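Local coordinates for protein alternansucrase (PDB 6HVG) that is a multidomain glycoside hydrolase family 70 protein, with a TIM-barrel domain, a bound calcium ion and repeats of the choline-binding and cell-wall-binding type, at residues 449-454 / 475-480; 453-458 / 466-471; 1065-1070 / 1139-1144; 1079-1084 / 1149-1154. One frame throughout, in Å; residues are numbered along the deposited sequence.

Contact 1. Residues 449-454 / 475-480; sequences TQANYL and KTLNDA
Gln450 and Asn478 make the one hydrogen bond between segments 449-454 and 475-480. With CG anti to the backbone N (chi1 -178°) and an extended chain beyond it, Gln450 carries its amide across the groove, where NE2 donates to Asn478 OD1 at 2.8 Å. The bond is nearly straight and lies in the plane of the Gln450 amide, while the donor is tilted from the Asn478 carbonyl plane; the two amide planes are 31° apart. Gln474 bonds Gln450 OE1 and, weakly, Asn478 OD1, while Asn478 ND2 goes to Gln385, which pins the amides in place. The Gln450 side chain crosses Leu477 at a slant, its amide NE2 3.5 Å from Leu477 CB.

Apolar packing supplies the rest. Leu477 CD2 reaches between the first helix's side chains, 3.7 Å from Leu454 CD1 and 4.1 Å from Ala451 CB. Leu454 CD1 also lies 3.5 Å from Leu477 O. One turn on, the fork of Leu454 straddles Ala480: CD1 is 3.8 Å from Ala480 CB, and CD2 rests against its carbonyl group.

The segments run 36° apart in roughly the same direction, with axes 10.2 Å apart. This is a helix-loop-helix pair whose connection returns along the first helix, consistent with a helical part of the family 70 architecture separate from the barrel strands.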
loop_
_atom_site.group_PDB
_atom_site.type_symbol
_atom_site.label_atom_id
_atom_site.label_comp_id
_atom_site.label_asym_id
_atom_site.label_seq_id
_atom_site.Cartn_x
_atom_site.Cartn_y
_atom_site.Cartn_z
ATOM N N THR A 449 26.202 -6.498 21.842
ATOM C CA THR A 449 25.561 -5.281 22.267
ATOM C C THR A 449 26.457 -4.514 23.218
ATOM O O THR A 449 26.577 -3.301 23.121
ATOM C CB THR A 449 24.235 -5.563 22.971
ATOM O OG1 THR A 449 23.414 -6.378 22.144
ATOM C CG2 THR A 449 23.484 -4.249 23.239
ATOM N N GLN A 450 27.092 -5.206 24.151
ATOM C CA GLN A 450 27.998 -4.533 25.083
ATOM C C GLN A 450 29.099 -3.809 24.327
ATOM O O GLN A 450 29.404 -2.670 24.634
ATOM C CB GLN A 450 28.616 -5.527 26.080
ATOM C CG GLN A 450 29.539 -4.886 27.108
ATOM C CD GLN A 450 29.753 -5.738 28.323
ATOM O OE1 GLN A 450 29.287 -6.879 28.384
ATOM N NE2 GLN A 450 30.511 -5.224 29.293
ATOM N N ALA A 451 29.708 -4.495 23.365
ATOM C CA ALA A 451 30.809 -3.918 22.600
ATOM C C ALA A 451 30.333 -2.731 21.772
ATOM O O ALA A 451 31.068 -1.745 21.603
ATOM C CB ALA A 451 31.456 -4.959 21.708
ATOM N N ASN A 452 29.113 -2.830 21.248
ATOM C CA ASN A 452 28.555 -1.741 20.444
ATOM C C ASN A 452 28.243 -0.518 21.306
ATOM O O ASN A 452 28.539 0.607 20.909
ATOM C CB ASN A 452 27.310 -2.193 19.683
ATOM C CG ASN A 452 27.631 -3.129 18.533
ATOM O OD1 ASN A 452 28.757 -3.203 18.073
ATOM N ND2 ASN A 452 26.630 -3.830 18.052
ATOM N N TYR A 453 27.666 -0.745 22.480
ATOM C CA TYR A 453 27.416 0.322 23.435
ATOM C C TYR A 453 28.707 1.052 23.761
ATOM O O TYR A 453 28.745 2.267 23.717
ATOM C CB TYR A 453 26.803 -0.233 24.720
ATOM C CG TYR A 453 26.870 0.703 25.914
ATOM C CD1 TYR A 453 25.892 1.663 26.133
ATOM C CD2 TYR A 453 27.894 0.617 26.824
ATOM C CE1 TYR A 453 25.944 2.509 27.231
ATOM C CE2 TYR A 453 27.964 1.460 27.929
ATOM C CZ TYR A 453 26.988 2.399 28.136
ATOM O OH TYR A 453 27.091 3.217 29.232
ATOM N N LEU A 454 29.761 0.305 24.080
ATOM C CA LEU A 454 31.048 0.887 24.448
ATOM C C LEU A 454 31.632 1.719 23.330
ATOM O O LEU A 454 32.056 2.852 23.572
ATOM C CB LEU A 454 32.066 -0.191 24.835
ATOM C CG LEU A 454 31.723 -0.952 26.106
ATOM C CD1 LEU A 454 32.655 -2.133 26.240
ATOM C CD2 LEU A 454 31.815 -0.082 27.357
ATOM N N LYS A 475 35.962 -9.590 30.597
ATOM C CA LYS A 475 36.621 -8.776 31.619
ATOM C C LYS A 475 36.967 -7.400 31.054
ATOM O O LYS A 475 36.681 -6.389 31.673
ATOM C CB LYS A 475 37.879 -9.491 32.086
ATOM C CG LYS A 475 38.787 -8.708 33.038
ATOM C CD LYS A 475 38.449 -8.958 34.497
ATOM C CE LYS A 475 39.459 -8.305 35.430
ATOM N NZ LYS A 475 39.352 -6.821 35.361
ATOM N N THR A 476 37.568 -7.372 29.862
ATOM C CA THR A 476 37.938 -6.136 29.198
ATOM C C THR A 476 36.720 -5.255 28.940
ATOM O O THR A 476 36.786 -4.052 29.158
ATOM C CB THR A 476 38.649 -6.403 27.860
ATOM O OG1 THR A 476 39.840 -7.172 28.095
ATOM C CG2 THR A 476 39.020 -5.084 27.162
ATOM N N LEU A 477 35.612 -5.847 28.493
ATOM C CA LEU A 477 34.412 -5.078 28.184
ATOM C C LEU A 477 33.816 -4.454 29.435
ATOM O O LEU A 477 33.428 -3.286 29.422
ATOM C CB LEU A 477 33.368 -5.954 27.502
ATOM C CG LEU A 477 33.727 -6.522 26.120
ATOM C CD1 LEU A 477 32.722 -7.596 25.764
ATOM C CD2 LEU A 477 33.736 -5.449 25.055
ATOM N N ASN A 478 33.769 -5.219 30.515
ATOM C CA ASN A 478 33.259 -4.713 31.793
ATOM C C ASN A 478 34.137 -3.605 32.383
ATOM O O ASN A 478 33.623 -2.639 32.933
ATOM C CB ASN A 478 33.093 -5.866 32.791
ATOM C CG ASN A 478 31.943 -6.799 32.429
ATOM O OD1 ASN A 478 31.023 -6.394 31.751
ATOM N ND2 ASN A 478 31.999 -8.032 32.880
ATOM N N ASP A 479 35.458 -3.745 32.266
ATOM C CA ASP A 479 36.391 -2.681 32.684
ATOM C C ASP A 479 36.135 -1.408 31.864
ATOM O O ASP A 479 36.144 -0.301 32.400
ATOM C CB ASP A 479 37.856 -3.113 32.495
ATOM C CG ASP A 479 38.328 -4.097 33.543
ATOM O OD1 ASP A 479 37.606 -4.323 34.533
ATOM O OD2 ASP A 479 39.442 -4.659 33.380
ATOM N N ALA A 480 35.913 -1.580 30.559
ATOM C CA ALA A 480 35.639 -0.470 29.658
ATOM C C ALA A 480 34.285 0.169 29.934
ATOM O O ALA A 480 34.126 1.367 29.745
ATOM C CB ALA A 480 35.717 -0.927 28.212
#

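Contact 2. Residues 453-458 / 466-471; sequences YLNFMS and TTYTAA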
loop_
_atom_site.group_PDB
_atom_site.type_symbol
_atom_site.label_atom_id
_atom_site.label_comp_id
_atom_site.label_asym_id
_atom_site.label_seq_id
_atom_site.Cartn_x
_atom_site.Cartn_y
_atom_site.Cartn_z
ATOM N N TYR A 453 27.666 -0.745 22.480
ATOM C CA TYR A 453 27.416 0.322 23.435
ATOM C C TYR A 453 28.707 1.052 23.761
ATOM O O TYR A 453 28.745 2.267 23.717
ATOM C CB TYR A 453 26.803 -0.233 24.720
ATOM C CG TYR A 453 26.870 0.703 25.914
ATOM C CD1 TYR A 453 25.892 1.663 26.133
ATOM C CD2 TYR A 453 27.894 0.617 26.824
ATOM C CE1 TYR A 453 25.944 2.509 27.231
ATOM C CE2 TYR A 453 27.964 1.460 27.929
ATOM C CZ TYR A 453 26.988 2.399 28.136
ATOM O OH TYR A 453 27.091 3.217 29.232
ATOM N N LEU A 454 29.761 0.305 24.080
ATOM C CA LEU A 454 31.048 0.887 24.448
ATOM C C LEU A 454 31.632 1.719 23.330
ATOM O O LEU A 454 32.056 2.852 23.572
ATOM C CB LEU A 454 32.066 -0.191 24.835
ATOM C CG LEU A 454 31.723 -0.952 26.106
ATOM C CD1 LEU A 454 32.655 -2.133 26.240
ATOM C CD2 LEU A 454 31.815 -0.082 27.357
ATOM N N ASN A 455 31.623 1.180 22.113
ATOM C CA ASN A 455 32.113 1.925 20.956
ATOM C C ASN A 455 31.280 3.193 20.673
ATOM O O ASN A 455 31.832 4.232 20.341
ATOM C CB ASN A 455 32.126 1.050 19.712
ATOM C CG ASN A 455 33.128 -0.058 19.795
ATOM O OD1 ASN A 455 33.970 -0.087 20.684
ATOM N ND2 ASN A 455 33.055 -0.979 18.867
ATOM N N PHE A 456 29.959 3.104 20.798
ATOM C CA PHE A 456 29.087 4.249 20.557
ATOM C C PHE A 456 29.306 5.382 21.582
ATOM O O PHE A 456 29.453 6.540 21.202
ATOM C CB PHE A 456 27.633 3.795 20.566
ATOM C CG PHE A 456 26.645 4.881 20.276
ATOM C CD1 PHE A 456 26.322 5.199 18.972
ATOM C CD2 PHE A 456 25.978 5.530 21.306
ATOM C CE1 PHE A 456 25.377 6.174 18.696
ATOM C CE2 PHE A 456 25.048 6.519 21.041
ATOM C CZ PHE A 456 24.767 6.850 19.731
ATOM N N MET A 457 29.322 5.048 22.868
ATOM C CA MET A 457 29.516 6.048 23.923
ATOM C C MET A 457 30.905 6.670 23.870
ATOM O O MET A 457 31.045 7.875 24.095
ATOM C CB MET A 457 29.303 5.446 25.304
ATOM C CG MET A 457 27.884 4.971 25.559
ATOM S SD MET A 457 26.698 6.273 25.917
ATOM C CE MET A 457 25.683 6.163 24.470
ATOM N N SER A 458 31.913 5.852 23.563
ATOM C CA SER A 458 33.269 6.325 23.290
ATOM C C SER A 458 33.344 7.432 22.236
ATOM O O SER A 458 34.064 8.420 22.418
ATOM C CB SER A 458 34.128 5.165 22.780
ATOM O OG SER A 458 34.725 4.474 23.836
ATOM N N THR A 466 37.111 3.195 21.184
ATOM C CA THR A 466 37.468 1.803 21.218
ATOM C C THR A 466 36.826 1.044 20.076
ATOM O O THR A 466 35.674 1.275 19.722
ATOM C CB THR A 466 37.075 1.153 22.577
ATOM O OG1 THR A 466 35.687 1.415 22.877
ATOM C CG2 THR A 466 37.944 1.689 23.715
ATOM N N THR A 467 37.598 0.141 19.497
ATOM C CA THR A 467 37.091 -0.851 18.559
ATOM C C THR A 467 36.906 -2.140 19.322
ATOM O O THR A 467 37.830 -2.921 19.480
ATOM C CB THR A 467 38.104 -1.105 17.429
ATOM O OG1 THR A 467 38.812 0.106 17.133
ATOM C CG2 THR A 467 37.383 -1.644 16.189
ATOM N N TYR A 468 35.719 -2.361 19.836
ATOM C CA TYR A 468 35.438 -3.611 20.489
ATOM C C TYR A 468 34.510 -4.506 19.690
ATOM O O TYR A 468 33.566 -4.042 19.090
ATOM C CB TYR A 468 34.870 -3.328 21.879
ATOM C CG TYR A 468 35.880 -2.831 22.896
ATOM C CD1 TYR A 468 37.168 -3.372 22.972
ATOM C CD2 TYR A 468 35.519 -1.853 23.834
ATOM C CE1 TYR A 468 38.066 -2.922 23.931
ATOM C CE2 TYR A 468 36.414 -1.388 24.769
ATOM C CZ TYR A 468 37.680 -1.922 24.826
ATOM O OH TYR A 468 38.561 -1.473 25.800
ATOM N N THR A 469 34.816 -5.790 19.675
ATOM C CA THR A 469 34.015 -6.790 18.997
ATOM C C THR A 469 33.467 -7.706 20.076
ATOM O O THR A 469 33.874 -7.656 21.241
ATOM C CB THR A 469 34.871 -7.566 17.979
ATOM O OG1 THR A 469 35.599 -6.611 17.237
ATOM C CG2 THR A 469 34.043 -8.354 16.980
ATOM N N ALA A 470 32.472 -8.477 19.697
ATOM C CA ALA A 470 31.934 -9.511 20.556
ATOM C C ALA A 470 33.041 -10.468 21.011
ATOM O O ALA A 470 32.937 -11.078 22.053
ATOM C CB ALA A 470 30.827 -10.245 19.815
ATOM N N ALA A 471 34.103 -10.584 20.227
ATOM C CA ALA A 471 35.233 -11.452 20.573
ATOM C C ALA A 471 36.100 -10.954 21.731
ATOM O O ALA A 471 36.852 -11.731 22.318
ATOM C CB ALA A 471 36.105 -11.692 19.343
#
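Asn455 faces the backbone of Tyr468 with its side-chain amide. ND2 donates to Tyr468 O at 3.1 Å, approaching in the carbonyl plane on a lone pair, although the acceptor sits 27° out of the Asn455 amide plane and the bond is bent. On its other branch, OD1 is 3.0 Å from Tyr468 N, in a bond that would let one amide hold both the N-H and the C=O of a single residue. That second bond is less certain, because the placement of OD1 is doubtful. CG lies anti to the carbonyl carbon (chi1 -67°), turning the amide off the helix and along the loop.

Farther out, Thr466 OG1 comes within 3.3 Å of Ser458 OG, a weak link between hydroxyls; the stronger partner of Ser458 OG is Ile464 O, in the turn after the helix.

The Tyr468 ring adds the apolar part. Leu454 CB meets its edge in plane, and Leu454 CD1 stands 3.8 Å from CD2 of the ring. Thr466 CB from the loop itself lies 3.4 Å above one face, offset toward the rim.

Residues 466-469 are extended and run back along helix 447-462. Lys447 NZ bonds Ala470 O near the start of that helix, and the Tyr468 side chain also touches Ala451 and, from helix 474-495, Ala480. Phe456, pointing away from the loop, meets Phe508 of helix 499-511.

Contact 3. Residues 1065-1070 / 1139-1144; sequences VVIATK and RNAIEA
Ala1068 and Asn1140 meet through a methyl and a peptide group, Ala1068 CB lying 4.2 Å from Asn1140 O; no aromatic ring takes part, and the Asn1140 amide stays at the margin. Its OD1 bonds Gln1136, while the guanidinium of Arg1139, turned to the other side, forms a salt bridge with Asp1135 and packs on Phe603 and Thr607 of helix 603-608.

The interface itself is built from alanines. Ala1144 CB sits over the backbone of the first helix, 3.8 Å from Ala1068 CA and 4.0 Å from Ala1068 O, and methyl meets methyl where Ala1068 CB approaches Ala1144 CB at 4.1 Å. Next to Ala1068, Ile1067 brings its CG2 branch to 4.4 Å from Ala1141 CB, about one turn before Ala1144, while the longer arm of the isoleucine reaches down to Phe1082 and Leu1084. Such small side chains allow the backbones to come close: the CA atoms of Ala1068 and Ala1141 are 4.6 Å apart, and the segment axes 8.1 Å. No hydrogen bond crosses the interface; the nearby Thr1069, pointing away, gives its OG1 to Val1066 O of its own helix.

Inclined at 23° and pointing the same way, helices 1063-1075 and 1135-1147 precede the neighbouring parallel strands 1081-1083 and 1151-1156. This is the arrangement of adjacent outer helices in a TIM barrel.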
loop_
_atom_site.group_PDB
_atom_site.type_symbol
_atom_site.label_atom_id
_atom_site.label_comp_id
_atom_site.label_asym_id
_atom_site.label_seq_id
_atom_site.Cartn_x
_atom_site.Cartn_y
_atom_site.Cartn_z
ATOM N N VAL A 1065 -19.535 25.319 8.219
ATOM C CA VAL A 1065 -20.109 26.660 8.179
ATOM C C VAL A 1065 -20.582 26.938 6.759
ATOM O O VAL A 1065 -21.737 27.304 6.535
ATOM C CB VAL A 1065 -19.092 27.729 8.634
ATOM C CG1 VAL A 1065 -19.619 29.134 8.361
ATOM C CG2 VAL A 1065 -18.759 27.558 10.121
ATOM N N VAL A 1066 -19.695 26.712 5.800
ATOM C CA VAL A 1066 -20.030 26.877 4.378
ATOM C C VAL A 1066 -21.229 26.012 3.965
ATOM O O VAL A 1066 -22.101 26.492 3.265
ATOM C CB VAL A 1066 -18.813 26.609 3.461
ATOM C CG1 VAL A 1066 -19.205 26.614 1.998
ATOM C CG2 VAL A 1066 -17.747 27.671 3.696
ATOM N N ILE A 1067 -21.290 24.760 4.410
ATOM C CA ILE A 1067 -22.407 23.877 4.053
ATOM C C ILE A 1067 -23.731 24.487 4.515
ATOM O O ILE A 1067 -24.714 24.440 3.774
ATOM C CB ILE A 1067 -22.220 22.437 4.602
ATOM C CG1 ILE A 1067 -21.081 21.722 3.868
ATOM C CG2 ILE A 1067 -23.481 21.593 4.437
ATOM C CD1 ILE A 1067 -20.544 20.496 4.588
ATOM N N ALA A 1068 -23.752 25.088 5.705
ATOM C CA ALA A 1068 -24.954 25.738 6.214
ATOM C C ALA A 1068 -25.407 26.915 5.335
ATOM O O ALA A 1068 -26.583 26.988 4.977
ATOM C CB ALA A 1068 -24.751 26.195 7.646
ATOM N N THR A 1069 -24.498 27.814 4.972
ATOM C CA THR A 1069 -24.878 28.933 4.106
ATOM C C THR A 1069 -25.329 28.440 2.716
ATOM O O THR A 1069 -26.234 29.020 2.130
ATOM C CB THR A 1069 -23.767 30.011 3.966
ATOM O OG1 THR A 1069 -22.675 29.495 3.198
ATOM C CG2 THR A 1069 -23.246 30.473 5.338
ATOM N N LYS A 1070 -24.732 27.356 2.222
ATOM C CA LYS A 1070 -24.966 26.860 0.847
ATOM C C LYS A 1070 -25.972 25.686 0.682
ATOM O O LYS A 1070 -26.137 25.168 -0.421
ATOM C CB LYS A 1070 -23.622 26.439 0.224
ATOM C CG LYS A 1070 -23.005 27.433 -0.743
ATOM C CD LYS A 1070 -22.322 28.603 -0.068
ATOM C CE LYS A 1070 -21.587 29.452 -1.110
ATOM N NZ LYS A 1070 -22.486 29.960 -2.212
ATOM N N ARG A 1139 -23.686 20.607 14.021
ATOM C CA ARG A 1139 -25.117 20.589 14.310
ATOM C C ARG A 1139 -25.868 21.618 13.454
ATOM O O ARG A 1139 -26.969 21.348 12.991
ATOM C CB ARG A 1139 -25.372 20.803 15.805
ATOM C CG ARG A 1139 -24.943 19.610 16.665
ATOM C CD ARG A 1139 -25.500 19.681 18.081
ATOM N NE ARG A 1139 -24.982 20.851 18.794
ATOM C CZ ARG A 1139 -23.826 20.904 19.450
ATOM N NH1 ARG A 1139 -23.026 19.854 19.526
ATOM N NH2 ARG A 1139 -23.460 22.027 20.028
ATOM N N ASN A 1140 -25.267 22.778 13.224
ATOM C CA ASN A 1140 -25.866 23.791 12.354
ATOM C C ASN A 1140 -25.890 23.329 10.898
ATOM O O ASN A 1140 -26.844 23.572 10.167
ATOM C CB ASN A 1140 -25.121 25.145 12.455
ATOM C CG ASN A 1140 -25.277 25.809 13.815
ATOM O OD1 ASN A 1140 -26.035 25.345 14.678
ATOM N ND2 ASN A 1140 -24.529 26.876 14.028
ATOM N N ALA A 1141 -24.819 22.674 10.474
ATOM C CA ALA A 1141 -24.738 22.158 9.119
ATOM C C ALA A 1141 -25.809 21.101 8.885
ATOM O O ALA A 1141 -26.435 21.074 7.837
ATOM C CB ALA A 1141 -23.359 21.578 8.870
ATOM N N ILE A 1142 -26.004 20.223 9.855
ATOM C CA ILE A 1142 -26.967 19.141 9.740
ATOM C C ILE A 1142 -28.398 19.684 9.736
ATOM O O ILE A 1142 -29.225 19.251 8.934
ATOM C CB ILE A 1142 -26.761 18.098 10.876
ATOM C CG1 ILE A 1142 -25.530 17.259 10.572
ATOM C CG2 ILE A 1142 -27.964 17.174 11.034
ATOM C CD1 ILE A 1142 -25.069 16.389 11.726
ATOM N N GLU A 1143 -28.690 20.624 10.633
ATOM C CA GLU A 1143 -30.014 21.259 10.683
ATOM C C GLU A 1143 -30.339 21.946 9.346
ATOM O O GLU A 1143 -31.417 21.737 8.790
ATOM C CB GLU A 1143 -30.079 22.279 11.824
ATOM C CG GLU A 1143 -31.469 22.801 12.133
ATOM C CD GLU A 1143 -31.500 23.687 13.366
ATOM O OE1 GLU A 1143 -30.525 24.449 13.571
ATOM O OE2 GLU A 1143 -32.511 23.634 14.111
ATOM N N ALA A 1144 -29.387 22.731 8.841
ATOM C CA ALA A 1144 -29.525 23.422 7.586
ATOM C C ALA A 1144 -29.872 22.465 6.451
ATOM O O ALA A 1144 -30.623 22.825 5.525
ATOM C CB ALA A 1144 -28.258 24.199 7.260
#

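Contact 4. Residues 1079-1084 / 1149-1154; sequences ITSFEL and GMQAIA
Ser1081 OG, placed anti to the backbone N (chi1 -167°), and the extended Gln1151, whose CG is anti to the carbonyl carbon (chi1 -66°), bring their polar ends to one water, which accepts from Ser1081 OG at 2.8 Å and donates to Gln1151 OE1. They belong to neighbouring parallel strands of the TIM barrel. The ladder alternates: Gln1151 N to Thr1080 O at 2.9 Å, Phe1082 N to Gln1151 O at 2.7 Å, Ile1153 N to Phe1082 O at 2.9 Å, then a weak bond from Leu1084 N to Ile1153 O.

Phe1082 and Ala1152 face the helices: Phe1082 touches Ile1067 and Leu1145, Ala1152 touches Ile1142, and Leu1084 CD1 adds to this layer 3.9 Å from Ala1152 CB. Before the second strand, Gly1149, with positive phi, ends helix 1135-1147 in a Schellman motif. Met1150 then lays its SD 3.5 Å from Ile1079 CG2.

The other face carries Ser1081, Glu1083, Gln1151 and Ile1153. Gln1151 NE2 bonds Asn652 O. Glu1083 OE1 forms a salt bridge with Arg823, two strands off on the side away from Ile1153, while Glu1083 CG packs 3.8 Å from Ile1153 CG2.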
loop_
_atom_site.group_PDB
_atom_site.type_symbol
_atom_site.label_atom_id
_atom_site.label_comp_id
_atom_site.label_asym_id
_atom_site.label_seq_id
_atom_site.Cartn_x
_atom_site.Cartn_y
_atom_site.Cartn_z
ATOM N N ILE A 1079 -29.975 16.851 -4.614
ATOM C CA ILE A 1079 -29.348 16.044 -3.596
ATOM C C ILE A 1079 -30.412 15.779 -2.564
ATOM O O ILE A 1079 -31.026 16.715 -2.076
ATOM C CB ILE A 1079 -28.148 16.740 -2.917
ATOM C CG1 ILE A 1079 -26.880 16.652 -3.759
ATOM C CG2 ILE A 1079 -27.793 16.037 -1.606
ATOM C CD1 ILE A 1079 -27.009 17.051 -5.196
ATOM N N THR A 1080 -30.642 14.507 -2.260
ATOM C CA THR A 1080 -31.541 14.127 -1.186
ATOM C C THR A 1080 -30.798 13.649 0.062
ATOM O O THR A 1080 -31.395 13.619 1.126
ATOM C CB THR A 1080 -32.503 13.027 -1.638
ATOM O OG1 THR A 1080 -31.761 11.884 -2.071
ATOM C CG2 THR A 1080 -33.391 13.546 -2.749
ATOM N N SER A 1081 -29.517 13.274 -0.072
ATOM C CA SER A 1081 -28.637 12.992 1.080
ATOM C C SER A 1081 -27.216 13.540 0.921
ATOM O O SER A 1081 -26.598 13.396 -0.121
ATOM C CB SER A 1081 -28.564 11.501 1.350
ATOM O OG SER A 1081 -27.977 11.274 2.623
ATOM N N PHE A 1082 -26.709 14.165 1.976
ATOM C CA PHE A 1082 -25.400 14.793 1.979
ATOM C C PHE A 1082 -24.435 13.924 2.770
ATOM O O PHE A 1082 -24.578 13.760 3.985
ATOM C CB PHE A 1082 -25.472 16.168 2.619
ATOM C CG PHE A 1082 -24.341 17.089 2.211
ATOM C CD1 PHE A 1082 -23.072 16.935 2.749
ATOM C CD2 PHE A 1082 -24.555 18.111 1.301
ATOM C CE1 PHE A 1082 -22.051 17.776 2.372
ATOM C CE2 PHE A 1082 -23.538 18.960 0.929
ATOM C CZ PHE A 1082 -22.288 18.798 1.464
ATOM N N GLU A 1083 -23.469 13.335 2.081
ATOM C CA GLU A 1083 -22.459 12.523 2.746
ATOM C C GLU A 1083 -21.372 13.454 3.201
ATOM O O GLU A 1083 -20.616 13.982 2.388
ATOM C CB GLU A 1083 -21.900 11.440 1.818
ATOM C CG GLU A 1083 -21.083 10.387 2.528
ATOM C CD GLU A 1083 -20.205 9.581 1.583
ATOM O OE1 GLU A 1083 -20.698 9.161 0.509
ATOM O OE2 GLU A 1083 -19.003 9.380 1.909
ATOM N N LEU A 1084 -21.327 13.679 4.513
ATOM C CA LEU A 1084 -20.318 14.539 5.151
ATOM C C LEU A 1084 -19.082 13.722 5.472
ATOM O O LEU A 1084 -19.181 12.542 5.776
ATOM C CB LEU A 1084 -20.862 15.130 6.455
ATOM C CG LEU A 1084 -21.986 16.152 6.330
ATOM C CD1 LEU A 1084 -22.994 15.990 7.429
ATOM C CD2 LEU A 1084 -21.452 17.569 6.335
ATOM N N GLY A 1149 -34.496 19.822 3.257
ATOM C CA GLY A 1149 -35.026 18.507 2.887
ATOM C C GLY A 1149 -33.990 17.505 2.442
ATOM O O GLY A 1149 -34.279 16.602 1.675
ATOM N N MET A 1150 -32.775 17.657 2.944
ATOM C CA MET A 1150 -31.692 16.710 2.680
ATOM C C MET A 1150 -31.316 15.977 3.954
ATOM O O MET A 1150 -31.410 16.525 5.046
ATOM C CB MET A 1150 -30.461 17.438 2.174
ATOM C CG MET A 1150 -30.586 17.922 0.748
ATOM S SD MET A 1150 -29.114 18.778 0.189
ATOM C CE MET A 1150 -29.390 20.381 0.924
ATOM N N GLN A 1151 -30.895 14.731 3.791
ATOM C CA GLN A 1151 -30.389 13.924 4.885
ATOM C C GLN A 1151 -28.896 14.118 5.095
ATOM O O GLN A 1151 -28.198 14.556 4.209
ATOM C CB GLN A 1151 -30.641 12.450 4.602
ATOM C CG GLN A 1151 -32.090 12.012 4.555
ATOM C CD GLN A 1151 -32.203 10.560 4.165
ATOM O OE1 GLN A 1151 -31.329 9.739 4.490
ATOM N NE2 GLN A 1151 -33.275 10.222 3.473
ATOM N N ALA A 1152 -28.416 13.769 6.279
ATOM C CA ALA A 1152 -26.985 13.834 6.587
ATOM C C ALA A 1152 -26.451 12.442 6.903
ATOM O O ALA A 1152 -26.983 11.714 7.772
ATOM C CB ALA A 1152 -26.722 14.775 7.760
ATOM N N ILE A 1153 -25.389 12.070 6.199
ATOM C CA ILE A 1153 -24.762 10.756 6.382
ATOM C C ILE A 1153 -23.541 10.856 7.278
ATOM O O ILE A 1153 -22.644 11.665 7.042
ATOM C CB ILE A 1153 -24.369 10.116 5.033
ATOM C CG1 ILE A 1153 -25.599 9.559 4.336
ATOM C CG2 ILE A 1153 -23.402 8.983 5.232
ATOM C CD1 ILE A 1153 -25.370 9.325 2.860
ATOM N N ALA A 1154 -23.519 10.009 8.295
ATOM C CA ALA A 1154 -22.383 9.884 9.198
ATOM C C ALA A 1154 -21.430 8.823 8.686
ATOM O O ALA A 1154 -21.864 7.740 8.347
ATOM C CB ALA A 1154 -22.880 9.484 10.583
HETATM O O HOH W 1 -28.821 9.579 4.714
#

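From the N terminus, helix 447-462 opens contacts 1 and 2, which share Tyr453 and Leu454. Contact 2 closes the shorter loop, folding 466-471 back on the helix; contact 1 closes the wider one by bringing in helix 474-495, so the loop of contact 2 lies within that of contact 1. The chain between the two helices touches both contacts. Contacts 3 and 4 lie far off, in the barrel, with the centres of contacts 1 and 3 about 66 Å apart. Their segments alternate along the chain and therefore cross: two successive helix-strand units pair helix with helix and strand with strand, and Ile1067 and Ile1142 bind the helical layer to the strands.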